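Local coordinates for protein beta-catenin homolog sys-1 (Caenorhabditis elegans, PDB 3C2G) that acts as a beta-catenin in Wnt asymmetry signalling, binding the TCF factor POP-1 directly and activating or repressing target genes according to Wnt signals and its transcription-factor partners, at residues V51-Q65 with L77-T89. Residues are numbered along the deposited sequence; the frame is centred on the assembly and turned at random.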
loop_
_atom_site.group_PDB
_atom_site.type_symbol
_atom_site.label_atom_id
_atom_site.label_comp_id
_atom_site.label_asym_id
_atom_site.label_seq_id
_atom_site.Cartn_x
_atom_site.Cartn_y
_atom_site.Cartn_z
ATOM N N VAL A 51 -20.267 27.804 27.657
ATOM C CA VAL A 51 -19.992 27.385 26.287
ATOM C C VAL A 51 -21.282 27.198 25.476
ATOM O O VAL A 51 -21.379 27.679 24.352
ATOM C CB VAL A 51 -19.106 26.106 26.259
ATOM C CG1 VAL A 51 -19.001 25.523 24.848
ATOM C CG2 VAL A 51 -17.724 26.411 26.814
ATOM N N GLN A 52 -22.272 26.518 26.047
ATOM C CA GLN A 52 -23.555 26.333 25.359
ATOM C C GLN A 52 -24.221 27.652 24.944
ATOM O O GLN A 52 -24.756 27.759 23.830
ATOM C CB GLN A 52 -24.522 25.492 26.195
ATOM C CG GLN A 52 -25.611 24.809 25.369
ATOM C CD GLN A 52 -25.045 23.955 24.216
ATOM O OE1 GLN A 52 -24.273 23.012 24.439
ATOM N NE2 GLN A 52 -25.435 24.291 22.984
ATOM N N GLN A 53 -24.188 28.636 25.846
ATOM C CA GLN A 53 -24.714 29.979 25.586
ATOM C C GLN A 53 -24.045 30.605 24.369
ATOM O O GLN A 53 -24.735 31.118 23.486
ATOM C CB GLN A 53 -24.504 30.909 26.795
ATOM C CG GLN A 53 -25.430 30.679 27.967
ATOM C CD GLN A 53 -25.209 31.679 29.108
ATOM O OE1 GLN A 53 -24.099 31.807 29.648
ATOM N NE2 GLN A 53 -26.275 32.391 29.483
ATOM N N ILE A 54 -22.710 30.576 24.335
ATOM C CA ILE A 54 -21.952 31.105 23.199
ATOM C C ILE A 54 -22.259 30.329 21.917
ATOM O O ILE A 54 -22.487 30.929 20.860
ATOM C CB ILE A 54 -20.430 31.069 23.438
ATOM C CG1 ILE A 54 -20.069 31.651 24.813
ATOM C CG2 ILE A 54 -19.686 31.760 22.289
ATOM C CD1 ILE A 54 -19.623 33.078 24.806
ATOM N N LEU A 55 -22.263 29.001 22.009
ATOM C CA LEU A 55 -22.523 28.170 20.844
ATOM C C LEU A 55 -23.894 28.500 20.289
ATOM O O LEU A 55 -24.073 28.604 19.070
ATOM C CB LEU A 55 -22.418 26.673 21.171
ATOM C CG LEU A 55 -21.028 26.083 21.464
ATOM C CD1 LEU A 55 -21.134 24.598 21.839
ATOM C CD2 LEU A 55 -20.069 26.284 20.292
ATOM N N ASN A 56 -24.854 28.690 21.189
ATOM C CA ASN A 56 -26.215 28.974 20.770
ATOM C C ASN A 56 -26.331 30.326 20.090
ATOM O O ASN A 56 -27.171 30.496 19.208
ATOM C CB ASN A 56 -27.191 28.844 21.939
ATOM C CG ASN A 56 -27.558 27.395 22.231
ATOM O OD1 ASN A 56 -27.229 26.481 21.461
ATOM N ND2 ASN A 56 -28.257 27.180 23.340
ATOM N N ILE A 57 -25.471 31.268 20.477
ATOM C CA ILE A 57 -25.409 32.564 19.801
ATOM C C ILE A 57 -24.718 32.457 18.432
ATOM O O ILE A 57 -25.202 33.011 17.430
ATOM C CB ILE A 57 -24.745 33.668 20.682
ATOM C CG1 ILE A 57 -25.648 34.016 21.872
ATOM C CG2 ILE A 57 -24.491 34.924 19.866
ATOM C CD1 ILE A 57 -25.014 34.976 22.884
ATOM N N ILE A 58 -23.586 31.758 18.387
ATOM C CA ILE A 58 -22.927 31.491 17.110
ATOM C C ILE A 58 -23.937 30.950 16.092
ATOM O O ILE A 58 -24.095 31.506 14.986
ATOM C CB ILE A 58 -21.721 30.546 17.278
ATOM C CG1 ILE A 58 -20.580 31.293 17.978
ATOM C CG2 ILE A 58 -21.283 30.010 15.921
ATOM C CD1 ILE A 58 -19.516 30.412 18.533
ATOM N N TYR A 59 -24.655 29.904 16.490
ATOM C CA TYR A 59 -25.677 29.300 15.639
ATOM C C TYR A 59 -26.736 30.319 15.206
ATOM O O TYR A 59 -27.002 30.488 14.013
ATOM C CB TYR A 59 -26.313 28.122 16.370
ATOM C CG TYR A 59 -27.351 27.346 15.590
ATOM C CD1 TYR A 59 -27.368 27.364 14.194
ATOM C CD2 TYR A 59 -28.301 26.560 16.253
ATOM C CE1 TYR A 59 -28.308 26.652 13.488
ATOM C CE2 TYR A 59 -29.234 25.825 15.550
ATOM C CZ TYR A 59 -29.234 25.876 14.167
ATOM O OH TYR A 59 -30.170 25.170 13.443
ATOM N N ASP A 60 -27.319 31.018 16.175
ATOM C CA ASP A 60 -28.329 32.023 15.875
ATOM C C ASP A 60 -27.848 33.130 14.925
ATOM O O ASP A 60 -28.579 33.531 14.018
ATOM C CB ASP A 60 -28.892 32.637 17.161
ATOM C CG ASP A 60 -30.042 33.564 16.881
ATOM O OD1 ASP A 60 -31.155 33.046 16.615
ATOM O OD2 ASP A 60 -29.817 34.801 16.878
ATOM N N GLY A 61 -26.631 33.620 15.135
ATOM C CA GLY A 61 -26.046 34.658 14.274
ATOM C C GLY A 61 -25.861 34.260 12.808
ATOM O O GLY A 61 -25.920 35.103 11.915
ATOM N N LEU A 62 -25.656 32.968 12.561
ATOM C CA LEU A 62 -25.463 32.473 11.201
ATOM C C LEU A 62 -26.766 32.340 10.429
ATOM O O LEU A 62 -26.750 32.292 9.211
ATOM C CB LEU A 62 -24.684 31.151 11.205
ATOM C CG LEU A 62 -23.268 31.250 11.789
ATOM C CD1 LEU A 62 -22.630 29.887 11.983
ATOM C CD2 LEU A 62 -22.382 32.130 10.932
ATOM N N LYS A 63 -27.891 32.287 11.135
ATOM C CA LYS A 63 -29.204 32.189 10.488
ATOM C C LYS A 63 -29.534 33.453 9.701
ATOM O O LYS A 63 -29.134 34.550 10.100
ATOM C CB LYS A 63 -30.303 31.908 11.513
ATOM C CG LYS A 63 -30.263 30.505 12.055
ATOM C CD LYS A 63 -31.411 30.214 12.994
ATOM C CE LYS A 63 -31.081 29.009 13.846
ATOM N NZ LYS A 63 -32.282 28.414 14.483
ATOM N N PRO A 64 -30.246 33.302 8.565
ATOM C CA PRO A 64 -30.650 34.478 7.786
ATOM C C PRO A 64 -31.634 35.344 8.554
ATOM O O PRO A 64 -32.529 34.823 9.220
ATOM C CB PRO A 64 -31.334 33.877 6.552
ATOM C CG PRO A 64 -31.730 32.486 6.957
ATOM C CD PRO A 64 -30.688 32.040 7.938
ATOM N N GLN A 65 -31.439 36.657 8.476
ATOM C CA GLN A 65 -32.371 37.621 9.050
ATOM C C GLN A 65 -33.261 38.172 7.923
ATOM O O GLN A 65 -32.743 38.600 6.889
ATOM C CB GLN A 65 -31.610 38.748 9.747
ATOM C CG GLN A 65 -30.435 38.278 10.595
ATOM C CD GLN A 65 -29.957 39.333 11.585
ATOM O OE1 GLN A 65 -30.767 40.041 12.196
ATOM N NE2 GLN A 65 -28.636 39.437 11.758
ATOM N N LEU A 77 -20.136 39.918 10.415
ATOM C CA LEU A 77 -20.769 39.260 11.551
ATOM C C LEU A 77 -20.233 37.845 11.693
ATOM O O LEU A 77 -19.671 37.495 12.738
ATOM C CB LEU A 77 -22.298 39.257 11.394
ATOM C CG LEU A 77 -23.143 38.488 12.412
ATOM C CD1 LEU A 77 -23.076 39.113 13.790
ATOM C CD2 LEU A 77 -24.576 38.423 11.936
ATOM N N TRP A 78 -20.379 37.059 10.622
ATOM C CA TRP A 78 -19.932 35.657 10.597
ATOM C C TRP A 78 -18.431 35.481 10.837
ATOM O O TRP A 78 -18.014 34.535 11.513
ATOM C CB TRP A 78 -20.359 34.963 9.302
ATOM C CG TRP A 78 -21.860 34.994 9.065
ATOM C CD1 TRP A 78 -22.844 35.259 9.993
ATOM C CD2 TRP A 78 -22.542 34.719 7.835
ATOM N NE1 TRP A 78 -24.087 35.175 9.405
ATOM C CE2 TRP A 78 -23.933 34.838 8.087
ATOM C CE3 TRP A 78 -22.117 34.380 6.547
ATOM C CZ2 TRP A 78 -24.894 34.645 7.096
ATOM C CZ3 TRP A 78 -23.076 34.185 5.553
ATOM C CH2 TRP A 78 -24.451 34.314 5.836
ATOM N N TYR A 79 -17.612 36.397 10.326
ATOM C CA TYR A 79 -16.185 36.282 10.571
ATOM C C TYR A 79 -15.905 36.282 12.063
ATOM O O TYR A 79 -15.035 35.545 12.529
ATOM C CB TYR A 79 -15.383 37.381 9.878
ATOM C CG TYR A 79 -13.893 37.229 10.087
ATOM C CD1 TYR A 79 -13.130 36.427 9.234
ATOM C CD2 TYR A 79 -13.246 37.863 11.152
ATOM C CE1 TYR A 79 -11.757 36.266 9.432
ATOM C CE2 TYR A 79 -11.866 37.709 11.356
ATOM C CZ TYR A 79 -11.134 36.911 10.487
ATOM O OH TYR A 79 -9.772 36.760 10.665
ATOM N N ASN A 80 -16.641 37.113 12.806
ATOM C CA ASN A 80 -16.480 37.209 14.258
ATOM C C ASN A 80 -16.933 35.944 14.975
ATOM O O ASN A 80 -16.198 35.387 15.794
ATOM C CB ASN A 80 -17.241 38.421 14.803
ATOM C CG ASN A 80 -16.484 39.725 14.618
ATOM O OD1 ASN A 80 -15.944 40.264 15.573
ATOM N ND2 ASN A 80 -16.438 40.231 13.390
ATOM N N LEU A 81 -18.145 35.493 14.653
ATOM C CA LEU A 81 -18.703 34.276 15.233
ATOM C C LEU A 81 -17.892 33.024 14.864
ATOM O O LEU A 81 -17.656 32.150 15.708
ATOM C CB LEU A 81 -20.163 34.110 14.816
ATOM C CG LEU A 81 -21.125 35.274 15.093
ATOM C CD1 LEU A 81 -22.457 35.015 14.439
ATOM C CD2 LEU A 81 -21.317 35.537 16.582
ATOM N N LEU A 82 -17.445 32.942 13.611
ATOM C CA LEU A 82 -16.661 31.786 13.184
ATOM C C LEU A 82 -15.302 31.786 13.841
ATOM O O LEU A 82 -14.747 30.725 14.111
ATOM C CB LEU A 82 -16.549 31.711 11.665
ATOM C CG LEU A 82 -17.895 31.492 10.960
ATOM C CD1 LEU A 82 -17.778 31.682 9.447
ATOM C CD2 LEU A 82 -18.487 30.132 11.318
ATOM N N ASP A 83 -14.783 32.974 14.133
ATOM C CA ASP A 83 -13.504 33.082 14.831
ATOM C C ASP A 83 -13.616 32.638 16.281
ATOM O O ASP A 83 -12.687 32.045 16.821
ATOM C CB ASP A 83 -12.927 34.490 14.762
ATOM C CG ASP A 83 -11.504 34.548 15.291
ATOM O OD1 ASP A 83 -10.591 33.985 14.642
ATOM O OD2 ASP A 83 -11.301 35.126 16.378
ATOM N N ILE A 84 -14.758 32.920 16.908
ATOM C CA ILE A 84 -15.028 32.399 18.239
ATOM C C ILE A 84 -15.071 30.879 18.135
ATOM O O ILE A 84 -14.370 30.174 18.862
ATOM C CB ILE A 84 -16.367 32.949 18.815
ATOM C CG1 ILE A 84 -16.220 34.417 19.235
ATOM C CG2 ILE A 84 -16.835 32.107 19.997
ATOM C CD1 ILE A 84 -17.551 35.186 19.291
ATOM N N LEU A 85 -15.878 30.377 17.209
ATOM C CA LEU A 85 -16.006 28.936 17.019
ATOM C C LEU A 85 -14.656 28.257 16.797
ATOM O O LEU A 85 -14.379 27.224 17.402
ATOM C CB LEU A 85 -16.965 28.625 15.870
ATOM C CG LEU A 85 -17.200 27.156 15.510
ATOM C CD1 LEU A 85 -17.672 26.297 16.703
ATOM C CD2 LEU A 85 -18.200 27.096 14.375
ATOM N N ARG A 86 -13.823 28.850 15.944
ATOM C CA ARG A 86 -12.495 28.320 15.684
ATOM C C ARG A 86 -11.705 28.197 16.974
ATOM O O ARG A 86 -11.077 27.173 17.231
ATOM C CB ARG A 86 -11.740 29.193 14.681
ATOM C CG ARG A 86 -10.338 28.683 14.339
ATOM C CD ARG A 86 -9.673 29.480 13.219
ATOM N NE ARG A 86 -9.416 30.850 13.640
ATOM C CZ ARG A 86 -8.343 31.240 14.319
ATOM N NH1 ARG A 86 -7.409 30.355 14.655
ATOM N NH2 ARG A 86 -8.212 32.518 14.670
ATOM N N ARG A 87 -11.769 29.240 17.794
ATOM C CA ARG A 87 -11.040 29.271 19.052
ATOM C C ARG A 87 -11.488 28.178 20.022
ATOM O O ARG A 87 -10.658 27.577 20.716
ATOM C CB ARG A 87 -11.106 30.670 19.664
ATOM C CG ARG A 87 -10.272 31.670 18.860
ATOM C CD ARG A 87 -10.398 33.110 19.334
ATOM N NE ARG A 87 -9.057 33.687 19.437
ATOM C CZ ARG A 87 -8.459 34.400 18.489
ATOM N NH1 ARG A 87 -9.084 34.677 17.357
ATOM N NH2 ARG A 87 -7.231 34.848 18.688
ATOM N N PHE A 88 -12.787 27.890 20.023
ATOM C CA PHE A 88 -13.349 26.779 20.793
ATOM C C PHE A 88 -12.785 25.416 20.403
ATOM O O PHE A 88 -12.862 24.466 21.177
ATOM C CB PHE A 88 -14.869 26.725 20.613
ATOM C CG PHE A 88 -15.623 27.698 21.465
ATOM C CD1 PHE A 88 -14.978 28.770 22.079
ATOM C CD2 PHE A 88 -16.999 27.552 21.637
ATOM C CE1 PHE A 88 -15.683 29.665 22.861
ATOM C CE2 PHE A 88 -17.722 28.452 22.423
ATOM C CZ PHE A 88 -17.061 29.510 23.038
ATOM N N THR A 89 -12.238 25.309 19.200
ATOM C CA THR A 89 -11.771 24.016 18.711
ATOM C C THR A 89 -10.291 23.744 19.006
ATOM O O THR A 89 -9.833 22.608 18.862
ATOM C CB THR A 89 -12.072 23.819 17.209
ATOM O OG1 THR A 89 -11.447 24.859 16.456
ATOM C CG2 THR A 89 -13.574 23.840 16.955
#
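One face of the Trp-78 indole carries Leu-62, whose CD2 sits over the five-membered ring, 3.6 Å from its centroid, in a CH-pi contact; the edge of the same ring faces the carbonyl of Gly-61. There Trp-78 NE1 donates to Gly-61 O at 3.1 Å, a bent bond (140° at the hydrogen) that lies near the indole plane but is tilted from the carbonyl plane. Face and edge are thus engaged by successive residues, Gly-61 and Leu-62, which fixes how the ring is turned. Were Trp-78 an alanine, the Gly-61 carbonyl would probably lose this donor and Leu-62 CD2 the surface it rests on.

At the far end, the Phe-88 ring takes Leu-55 CD2 at its edge, 3.6 Å from CD2 of the ring, and Ile-84 CG2 of its own helix above one face, toward the rim. Ile-54 CG2 stands anti to the backbone N, a placing that brings this methyl to Phe-88 CZ at 3.5 Å and to Ile-84 CG2. Between the two rings, Ile-58 CD1 meets Ile-84 CG2, and Leu-81 CD1 packs 3.6 Å from Gly-61 CA, which bears no side chain.

Segments 51-62 and 77-89 run roughly antiparallel, crossing at -147°, as the two arms of a helical hairpin in the armadillo domain. Their interface is apolar and buried, with a single hydrogen bond across it, so cohesion probably comes mainly from the fit of aliphatic branches against two aromatic rings.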